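Local atomic coordinates of 2-oxoglutarate (2OG) and Fe(II)-dependent oxygenase superfamily protein (Arabidopsis thaliana, PDB entry 6KWA), a protein that probably catalyses the irreversible oxidation of the plant hormone indole-3-acetic acid to inactive 2-oxoindole-3-acetic acid, as a 2-oxoglutarate- and iron(II)-dependent dioxygenase. Residues Q17-R20 with E21-R25; M89-P92 with H93-N96; E103-A106 with D107-E110. One frame throughout, in Å; residues are numbered along the deposited sequence.

Contacts 1, 2 and 3 follow one another along the chain. Contact 1 lies on helix 12-25, which connects the parallel strands 4-6 and 28-32 at one edge of the seven-stranded sheet. Contact 2 starts helix 92-101, just after strand 81-87 at the other edge of that sheet. Contact 3 starts the next helix, 106-133. The centres of contacts 2 and 3 are about 13 Å apart, and Asn-96 OD1 lies 2.9 Å from Arg-109 NH1, a probable hydrogen bond. Contact 1 is on the opposite side of the chain's centre, its centre about 31 and 38 Å from theirs. Helix 106-133 links the two edges of the sheet: it runs from contact 3 to pack Leu-130 on Ile-19.

Contact 1 of 3, residues Q17-R20 with E21-R25; sequences QKIR and EASER
The carbonyl oxygen of Ile-19 is gripped twice by Ser-23. The backbone N of Ser-23 comes to Ile-19 O at 2.9 Å, nearly along the C=O axis. Ser-23 OG also donates to Ile-19 O at 2.9 Å, but from above the carbonyl plane. The hydroxyl can reach back because OG sits beside its own backbone N, anti to the carbonyl carbon (chi1 -64°).

Helix 12-25 is the crossover of a beta-alpha-beta unit with strands 4-6 and 28-32. Ile-19 and Ala-22 pack on Ile-5 and Phe-29 of those strands, while Ile-19 and Ser-23 touch Leu-130 of helix 106-133.

One residue further on, Arg-20 and Glu-24 form an i to i+4 salt bridge. The extended arginine chain brings Arg-20 NE to Glu-24 OE2 at 3.0 Å. The bond is bent, with an N-H...O angle of 140°. It reaches the carboxylate from above its plane, and the two flat groups are turned 68° apart. Arg-20 CG also comes within 3.4 Å of Glu-24 OE2. Glu-24 OE2 is also hydrogen-bonded to Tyr-134 OH, its strongest polar partner, and Arg-20 NH1 bonds to Ser-133 O. A methionine in place of Arg-20 would probably leave Glu-24 without its charged mate and cut the tie to Ser-133.

On the exposed side, the Glu-21 carboxylate lies against the Gln-17 side chain, with OE2 3.3 Å from Gln-17 CG.

Contact 2 of 3, residues M89-P92 with H93-N96; sequences MASP and HAVN
The chi1 of Ser-91, 160°, swings OG away from its own N and round toward the amides of His-93 and Ala-94. Val-95 has CG1 in the matching place (chi1 -177°), and this puts its other methyl, CG2, back over the incoming loop.

Ala-94 N donates to Ser-91 OG at 3.2 Å. This bond is fairly straight, with an N-H...O angle of 164°. His-93 N reaches the same oxygen at 3.3 Å, but its bond is weak and bent. The backbone then takes up the helical pattern. Val-95 N bonds to Ser-91 O at 3.1 Å, and Asn-96 N bonds to Pro-92 O at 2.9 Å.

Val-95 CG2 sits against two carbonyl oxygens, 3.3 Å from Ser-91 O and 3.4 Å from Met-89 O. Val-95 is buried and also touches Leu-86 of strand 81-87 and Met-112 and Val-113 of helix 106-133. Met-89 packs on Ala-116 of that helix and on Phe-149. Asn-96 ND2 is 3.2 Å from Pro-92 O, while the other end of the amide turns to Arg-109.

Pro-92 is the first residue of the helix and has no amide hydrogen to satisfy. Ser-91 before it is the N-cap of helix 92-101, a serine cap followed by proline.

Contact 3 of 3, residues E103-A106 with D107-E110; sequences EASA and DQRE
Ser-105 and Gln-108 form a capping box at the start of helix 106-133. Ser-105 is the N-cap, and its side chain and backbone N are both used.

Two hydrogen bonds make the box. Gln-108 N donates to Ser-105 OG at 3.1 Å. In return, Ser-105 N donates to Gln-108 OE1 at 2.9 Å. This second bond is fairly straight at the hydrogen (162°), but the donor stands above the plane of the side-chain carbonyl, 38° out of it. Gln-108 CG lies beside its own N (chi1 -83°) and the chain runs on extended, which carries Gln-108 OE1 back to Ser-105 N. Arg-54 also donates to Gln-108 OE1, and Gln-108 NE2 bonds to Asp-50, so both ends of the amide are held and its rotation is fixed.

The first backbone bonds of the helix follow. Arg-109 N bonds to Ser-105 O at 2.9 Å, and Glu-110 N bonds to Ala-106 O at 3.1 Å.

Apolar contact is small. Ala-104 CB points toward the new helix and meets Gln-108 CB at 4.0 Å. Just before it in the chain, Glu-103 ends helix 92-101 with a positive phi, in a Schellman motif, two residues before the N-cap Ser-105.

Charged ends tie the turn to its surroundings. Glu-103 pairs with Arg-61, while the Arg-109 chain bends at its third torsion and its NH2 forms a salt bridge with Asp-100 OD1.

Contact 1 of 3, residues Q17-R20 with E21-R25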
ATOM      1  N   GLN A  17      -2.216 -20.003   5.428  1.00 38.09           N
ATOM      2  CA  GLN A  17      -1.904 -19.957   6.843  1.00 42.88           C
ATOM      3  C   GLN A  17      -0.717 -19.039   7.102  1.00 43.31           C
ATOM      4  O   GLN A  17      -0.704 -18.291   8.087  1.00 42.32           O
ATOM      5  CB  GLN A  17      -1.627 -21.345   7.379  1.00 49.13           C
ATOM      6  CG  GLN A  17      -0.818 -21.311   8.639  1.00 58.19           C
ATOM      7  CD  GLN A  17      -1.013 -22.550   9.440  1.00 69.52           C
ATOM      8  OE1 GLN A  17      -2.151 -22.936   9.726  1.00 73.60           O
ATOM      9  NE2 GLN A  17       0.090 -23.200   9.810  1.00 79.37           N
ATOM     10  N   LYS A  18       0.291 -19.107   6.240  1.00 42.99           N
ATOM     11  CA  LYS A  18       1.426 -18.198   6.382  1.00 46.48           C
ATOM     12  C   LYS A  18       0.963 -16.755   6.234  1.00 41.63           C
ATOM     13  O   LYS A  18       1.434 -15.890   6.951  1.00 40.93           O
ATOM     14  CB  LYS A  18       2.530 -18.516   5.358  1.00 41.35           C
ATOM     15  CG  LYS A  18       3.503 -19.596   5.829  1.00 47.37           C
ATOM     16  CD  LYS A  18       4.389 -20.071   4.680  1.00 45.07           C
ATOM     17  CE  LYS A  18       5.404 -21.105   5.140  1.00 57.11           C
ATOM     18  NZ  LYS A  18       6.309 -21.501   4.002  1.00 56.52           N
ATOM     19  N   ILE A  19       0.055 -16.482   5.300  1.00 39.70           N
ATOM     20  CA  ILE A  19      -0.432 -15.121   5.148  1.00 36.59           C
ATOM     21  C   ILE A  19      -1.149 -14.683   6.429  1.00 41.29           C
ATOM     22  O   ILE A  19      -0.854 -13.619   7.012  1.00 38.00           O
ATOM     23  CB  ILE A  19      -1.339 -14.999   3.925  1.00 38.56           C
ATOM     24  CG1 ILE A  19      -0.460 -14.987   2.671  1.00 41.29           C
ATOM     25  CG2 ILE A  19      -2.188 -13.709   3.993  1.00 34.34           C
ATOM     26  CD1 ILE A  19      -1.191 -15.317   1.357  1.00 38.28           C
ATOM     27  N   ARG A  20      -2.058 -15.517   6.892  1.00 38.23           N
ATOM     28  CA  ARG A  20      -2.838 -15.190   8.065  1.00 34.20           C
ATOM     29  C   ARG A  20      -1.945 -14.935   9.294  1.00 38.39           C
ATOM     30  O   ARG A  20      -2.156 -13.984  10.024  1.00 38.22           O
ATOM     31  CB  ARG A  20      -3.799 -16.319   8.371  1.00 37.16           C
ATOM     32  CG  ARG A  20      -4.456 -16.200   9.736  1.00 39.90           C
ATOM     33  CD  ARG A  20      -5.519 -17.308   9.902  1.00 38.74           C
ATOM     34  NE  ARG A  20      -5.931 -17.442  11.294  1.00 37.64           N
ATOM     35  CZ  ARG A  20      -6.829 -18.322  11.718  1.00 41.45           C
ATOM     36  NH1 ARG A  20      -7.393 -19.157  10.864  1.00 40.79           N
ATOM     37  NH2 ARG A  20      -7.159 -18.370  12.988  1.00 41.05           N
ATOM     38  N   GLU A  21      -0.915 -15.741   9.499  1.00 37.08           N
ATOM     39  CA  GLU A  21      -0.169 -15.607  10.739  1.00 44.35           C
ATOM     40  C   GLU A  21       0.766 -14.419  10.684  1.00 43.67           C
ATOM     41  O   GLU A  21       0.969 -13.748  11.702  1.00 41.09           O
ATOM     42  CB  GLU A  21       0.641 -16.876  11.051  1.00 46.44           C
ATOM     43  CG  GLU A  21      -0.165 -17.926  11.810  1.00 57.17           C
ATOM     44  CD  GLU A  21       0.411 -19.330  11.711  1.00 67.48           C
ATOM     45  OE1 GLU A  21       1.659 -19.484  11.663  1.00 76.04           O
ATOM     46  OE2 GLU A  21      -0.391 -20.287  11.744  1.00 73.38           O
ATOM     47  N   ALA A  22       1.289 -14.124   9.501  1.00 40.58           N
ATOM     48  CA  ALA A  22       2.031 -12.883   9.316  1.00 43.03           C
ATOM     49  C   ALA A  22       1.158 -11.685   9.640  1.00 44.52           C
ATOM     50  O   ALA A  22       1.544 -10.794  10.416  1.00 41.61           O
ATOM     51  CB  ALA A  22       2.543 -12.788   7.880  1.00 39.30           C
ATOM     52  N   SER A  23      -0.050 -11.705   9.089  1.00 32.92           N
ATOM     53  CA  SER A  23      -0.971 -10.584   9.210  1.00 37.75           C
ATOM     54  C   SER A  23      -1.505 -10.380  10.624  1.00 40.71           C
ATOM     55  O   SER A  23      -1.819  -9.272  11.018  1.00 39.08           O
ATOM     56  CB  SER A  23      -2.144 -10.812   8.268  1.00 36.91           C
ATOM     57  OG  SER A  23      -1.714 -10.827   6.917  1.00 39.97           O
ATOM     58  N   GLU A  24      -1.556 -11.447  11.403  1.00 39.19           N
ATOM     59  CA  GLU A  24      -2.055 -11.352  12.769  1.00 40.91           C
ATOM     60  C   GLU A  24      -0.982 -10.914  13.719  1.00 44.66           C
ATOM     61  O   GLU A  24      -1.235 -10.097  14.624  1.00 44.59           O
ATOM     62  CB  GLU A  24      -2.607 -12.698  13.225  1.00 38.54           C
ATOM     63  CG  GLU A  24      -3.982 -13.012  12.678  1.00 42.19           C
ATOM     64  CD  GLU A  24      -4.468 -14.418  13.015  1.00 46.42           C
ATOM     65  OE1 GLU A  24      -3.730 -15.165  13.676  1.00 46.04           O
ATOM     66  OE2 GLU A  24      -5.614 -14.765  12.626  1.00 44.58           O
ATOM     67  N   ARG A  25       0.233 -11.409  13.493  1.00 41.92           N
ATOM     68  CA  ARG A  25       1.312 -11.167  14.441  1.00 41.27           C
ATOM     69  C   ARG A  25       2.083  -9.888  14.138  1.00 48.60           C
ATOM     70  O   ARG A  25       2.436  -9.161  15.058  1.00 45.14           O
ATOM     71  CB  ARG A  25       2.270 -12.357  14.464  1.00 46.49           C
ATOM     72  CG  ARG A  25       3.576 -12.085  15.211  1.00 50.76           C
ATOM     73  CD  ARG A  25       3.338 -11.749  16.677  1.00 50.31           C
ATOM     74  NE  ARG A  25       4.605 -11.504  17.362  1.00 60.69           N
ATOM     75  CZ  ARG A  25       5.082 -10.296  17.657  1.00 60.32           C
ATOM     76  NH1 ARG A  25       4.393  -9.206  17.334  1.00 55.79           N
ATOM     77  NH2 ARG A  25       6.245 -10.179  18.287  1.00 59.47           N
TER

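Contact 2 of 3, residues M89-P92 with H93-N96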
ATOM      1  N   MET A  89      -8.769   3.247  -8.298  1.00 54.16           N
ATOM      2  CA  MET A  89      -7.756   2.891  -9.284  1.00 52.88           C
ATOM      3  C   MET A  89      -8.168   1.665 -10.081  1.00 56.79           C
ATOM      4  O   MET A  89      -7.544   1.330 -11.098  1.00 58.71           O
ATOM      5  CB  MET A  89      -6.392   2.691  -8.611  1.00 57.27           C
ATOM      6  CG  MET A  89      -6.166   1.364  -7.925  1.00 54.53           C
ATOM      7  SD  MET A  89      -4.526   1.298  -7.142  1.00 58.25           S
ATOM      8  CE  MET A  89      -3.513   0.910  -8.569  1.00 56.17           C
ATOM      9  N   ALA A  90      -9.243   1.018  -9.649  1.00 55.98           N
ATOM     10  CA  ALA A  90      -9.799  -0.113 -10.395  1.00 58.99           C
ATOM     11  C   ALA A  90     -10.624   0.375 -11.581  1.00 61.10           C
ATOM     12  O   ALA A  90     -10.877  -0.381 -12.512  1.00 62.10           O
ATOM     13  CB  ALA A  90     -10.652  -1.013  -9.479  1.00 57.46           C
ATOM     14  N   SER A  91     -11.057   1.634 -11.539  1.00 62.64           N
ATOM     15  CA  SER A  91     -11.777   2.245 -12.664  1.00 62.56           C
ATOM     16  C   SER A  91     -10.820   2.805 -13.730  1.00 62.31           C
ATOM     17  O   SER A  91     -10.051   3.726 -13.453  1.00 62.19           O
ATOM     18  CB  SER A  91     -12.690   3.355 -12.153  1.00 61.70           C
ATOM     19  OG  SER A  91     -13.023   4.245 -13.196  1.00 66.32           O
ATOM     20  N   PRO A  92     -10.867   2.263 -14.958  1.00 68.80           N
ATOM     21  CA  PRO A  92     -10.023   2.813 -16.035  1.00 63.25           C
ATOM     22  C   PRO A  92     -10.299   4.284 -16.337  1.00 61.77           C
ATOM     23  O   PRO A  92      -9.391   4.988 -16.777  1.00 59.69           O
ATOM     24  CB  PRO A  92     -10.361   1.919 -17.232  1.00 67.79           C
ATOM     25  CG  PRO A  92     -10.730   0.598 -16.593  1.00 66.73           C
ATOM     26  CD  PRO A  92     -11.484   0.977 -15.337  1.00 65.61           C
ATOM     27  N   HIS A  93     -11.509   4.753 -16.061  1.00 60.18           N
ATOM     28  CA  HIS A  93     -11.801   6.161 -16.254  1.00 63.27           C
ATOM     29  C   HIS A  93     -11.002   7.014 -15.254  1.00 62.97           C
ATOM     30  O   HIS A  93     -10.421   8.043 -15.622  1.00 62.09           O
ATOM     31  CB  HIS A  93     -13.301   6.418 -16.106  1.00 64.89           C
ATOM     32  CG  HIS A  93     -13.685   7.863 -16.225  1.00 69.95           C
ATOM     33  ND1 HIS A  93     -13.542   8.576 -17.398  1.00 74.55           N
ATOM     34  CD2 HIS A  93     -14.234   8.720 -15.331  1.00 73.52           C
ATOM     35  CE1 HIS A  93     -13.969   9.813 -17.216  1.00 73.04           C
ATOM     36  NE2 HIS A  93     -14.400   9.927 -15.972  1.00 72.64           N
ATOM     37  N   ALA A  94     -10.949   6.575 -13.998  1.00 56.03           N
ATOM     38  CA  ALA A  94     -10.184   7.294 -12.986  1.00 56.53           C
ATOM     39  C   ALA A  94      -8.704   7.327 -13.370  1.00 52.34           C
ATOM     40  O   ALA A  94      -8.044   8.350 -13.245  1.00 51.20           O
ATOM     41  CB  ALA A  94     -10.374   6.662 -11.612  1.00 52.28           C
ATOM     42  N   VAL A  95      -8.195   6.200 -13.848  1.00 52.20           N
ATOM     43  CA  VAL A  95      -6.806   6.117 -14.245  1.00 54.11           C
ATOM     44  C   VAL A  95      -6.538   7.066 -15.434  1.00 55.83           C
ATOM     45  O   VAL A  95      -5.540   7.785 -15.448  1.00 50.20           O
ATOM     46  CB  VAL A  95      -6.426   4.668 -14.578  1.00 48.50           C
ATOM     47  CG1 VAL A  95      -4.952   4.571 -14.925  1.00 52.04           C
ATOM     48  CG2 VAL A  95      -6.745   3.784 -13.387  1.00 57.87           C
ATOM     49  N   ASN A  96      -7.439   7.098 -16.414  1.00 56.83           N
ATOM     50  CA  ASN A  96      -7.249   8.011 -17.546  1.00 59.80           C
ATOM     51  C   ASN A  96      -7.398   9.488 -17.177  1.00 55.82           C
ATOM     52  O   ASN A  96      -6.690  10.348 -17.700  1.00 57.46           O
ATOM     53  CB  ASN A  96      -8.214   7.672 -18.678  1.00 52.57           C
ATOM     54  CG  ASN A  96      -7.701   6.560 -19.530  1.00 55.77           C
ATOM     55  OD1 ASN A  96      -6.524   6.555 -19.907  1.00 59.32           O
ATOM     56  ND2 ASN A  96      -8.563   5.600 -19.844  1.00 60.79           N
TER

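Contact 3 of 3, residues E103-A106 with D107-E110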
ATOM      1  N   GLU A 103      -0.747  15.069 -17.928  1.00 53.45           N
ATOM      2  CA  GLU A 103      -0.248  15.085 -19.300  1.00 55.27           C
ATOM      3  C   GLU A 103       0.695  13.923 -19.477  1.00 53.67           C
ATOM      4  O   GLU A 103       1.855  14.079 -19.883  1.00 47.31           O
ATOM      5  CB  GLU A 103       0.450  16.395 -19.630  1.00 52.59           C
ATOM      6  CG  GLU A 103      -0.474  17.570 -19.418  1.00 65.33           C
ATOM      7  CD  GLU A 103       0.223  18.909 -19.571  1.00 72.36           C
ATOM      8  OE1 GLU A 103       1.477  18.935 -19.664  1.00 68.92           O
ATOM      9  OE2 GLU A 103      -0.500  19.933 -19.569  1.00 73.10           O
ATOM     10  N   ALA A 104       0.193  12.749 -19.133  1.00 53.51           N
ATOM     11  CA  ALA A 104       0.961  11.549 -19.337  1.00 54.57           C
ATOM     12  C   ALA A 104       1.133  11.367 -20.837  1.00 53.80           C
ATOM     13  O   ALA A 104       0.216  11.616 -21.624  1.00 55.64           O
ATOM     14  CB  ALA A 104       0.264  10.336 -18.710  1.00 50.89           C
ATOM     15  N   SER A 105       2.323  10.958 -21.234  1.00 52.69           N
ATOM     16  CA  SER A 105       2.528  10.536 -22.585  1.00 51.10           C
ATOM     17  C   SER A 105       1.664   9.303 -22.855  1.00 59.48           C
ATOM     18  O   SER A 105       1.089   8.722 -21.927  1.00 56.23           O
ATOM     19  CB  SER A 105       4.004  10.239 -22.792  1.00 53.69           C
ATOM     20  OG  SER A 105       4.357   9.010 -22.183  1.00 57.84           O
ATOM     21  N   ALA A 106       1.586   8.893 -24.117  1.00 53.84           N
ATOM     22  CA  ALA A 106       0.826   7.711 -24.511  1.00 55.07           C
ATOM     23  C   ALA A 106       1.349   6.455 -23.806  1.00 53.37           C
ATOM     24  O   ALA A 106       0.574   5.639 -23.325  1.00 53.37           O
ATOM     25  CB  ALA A 106       0.867   7.525 -26.049  1.00 56.34           C
ATOM     26  N   ASP A 107       2.665   6.282 -23.844  1.00 53.45           N
ATOM     27  CA  ASP A 107       3.349   5.163 -23.219  1.00 60.39           C
ATOM     28  C   ASP A 107       3.085   5.137 -21.732  1.00 57.83           C
ATOM     29  O   ASP A 107       2.831   4.083 -21.155  1.00 56.01           O
ATOM     30  CB  ASP A 107       4.862   5.256 -23.444  1.00 56.50           C
ATOM     31  CG  ASP A 107       5.300   4.678 -24.778  1.00 76.27           C
ATOM     32  OD1 ASP A 107       4.433   4.334 -25.618  1.00 72.35           O
ATOM     33  OD2 ASP A 107       6.532   4.568 -24.980  1.00 82.79           O
ATOM     34  N   GLN A 108       3.169   6.316 -21.123  1.00 56.38           N
ATOM     35  CA  GLN A 108       2.998   6.452 -19.688  1.00 52.98           C
ATOM     36  C   GLN A 108       1.579   6.116 -19.295  1.00 55.85           C
ATOM     37  O   GLN A 108       1.329   5.546 -18.225  1.00 56.79           O
ATOM     38  CB  GLN A 108       3.324   7.857 -19.250  1.00 44.53           C
ATOM     39  CG  GLN A 108       4.790   8.085 -19.044  1.00 52.57           C
ATOM     40  CD  GLN A 108       5.146   9.547 -18.996  1.00 49.45           C
ATOM     41  OE1 GLN A 108       4.279  10.423 -19.124  1.00 49.04           O
ATOM     42  NE2 GLN A 108       6.409   9.822 -18.724  1.00 46.52           N
ATOM     43  N   ARG A 109       0.650   6.445 -20.177  1.00 51.52           N
ATOM     44  CA  ARG A 109      -0.743   6.157 -19.916  1.00 53.61           C
ATOM     45  C   ARG A 109      -0.914   4.663 -19.883  1.00 57.05           C
ATOM     46  O   ARG A 109      -1.570   4.136 -18.986  1.00 53.10           O
ATOM     47  CB  ARG A 109      -1.657   6.777 -20.971  1.00 55.81           C
ATOM     48  CG  ARG A 109      -3.136   6.506 -20.744  1.00 55.41           C
ATOM     49  CD  ARG A 109      -3.991   7.215 -21.766  1.00 56.43           C
ATOM     50  NE  ARG A 109      -3.701   8.647 -21.801  1.00 55.05           N
ATOM     51  CZ  ARG A 109      -4.446   9.565 -21.198  1.00 56.90           C
ATOM     52  NH1 ARG A 109      -5.516   9.194 -20.501  1.00 63.31           N
ATOM     53  NH2 ARG A 109      -4.123  10.846 -21.276  1.00 54.67           N
ATOM     54  N   GLU A 110      -0.266   3.974 -20.819  1.00 55.69           N
ATOM     55  CA  GLU A 110      -0.463   2.539 -20.936  1.00 59.81           C
ATOM     56  C   GLU A 110       0.222   1.776 -19.791  1.00 57.12           C
ATOM     57  O   GLU A 110      -0.292   0.752 -19.311  1.00 47.05           O
ATOM     58  CB  GLU A 110       0.070   2.056 -22.278  1.00 60.52           C
ATOM     59  CG  GLU A 110      -1.004   1.966 -23.351  1.00 66.09           C
ATOM     60  CD  GLU A 110      -0.544   1.163 -24.561  1.00 82.11           C
ATOM     61  OE1 GLU A 110       0.661   0.831 -24.622  1.00 79.07           O
ATOM     62  OE2 GLU A 110      -1.384   0.866 -25.446  1.00 90.64           O
TER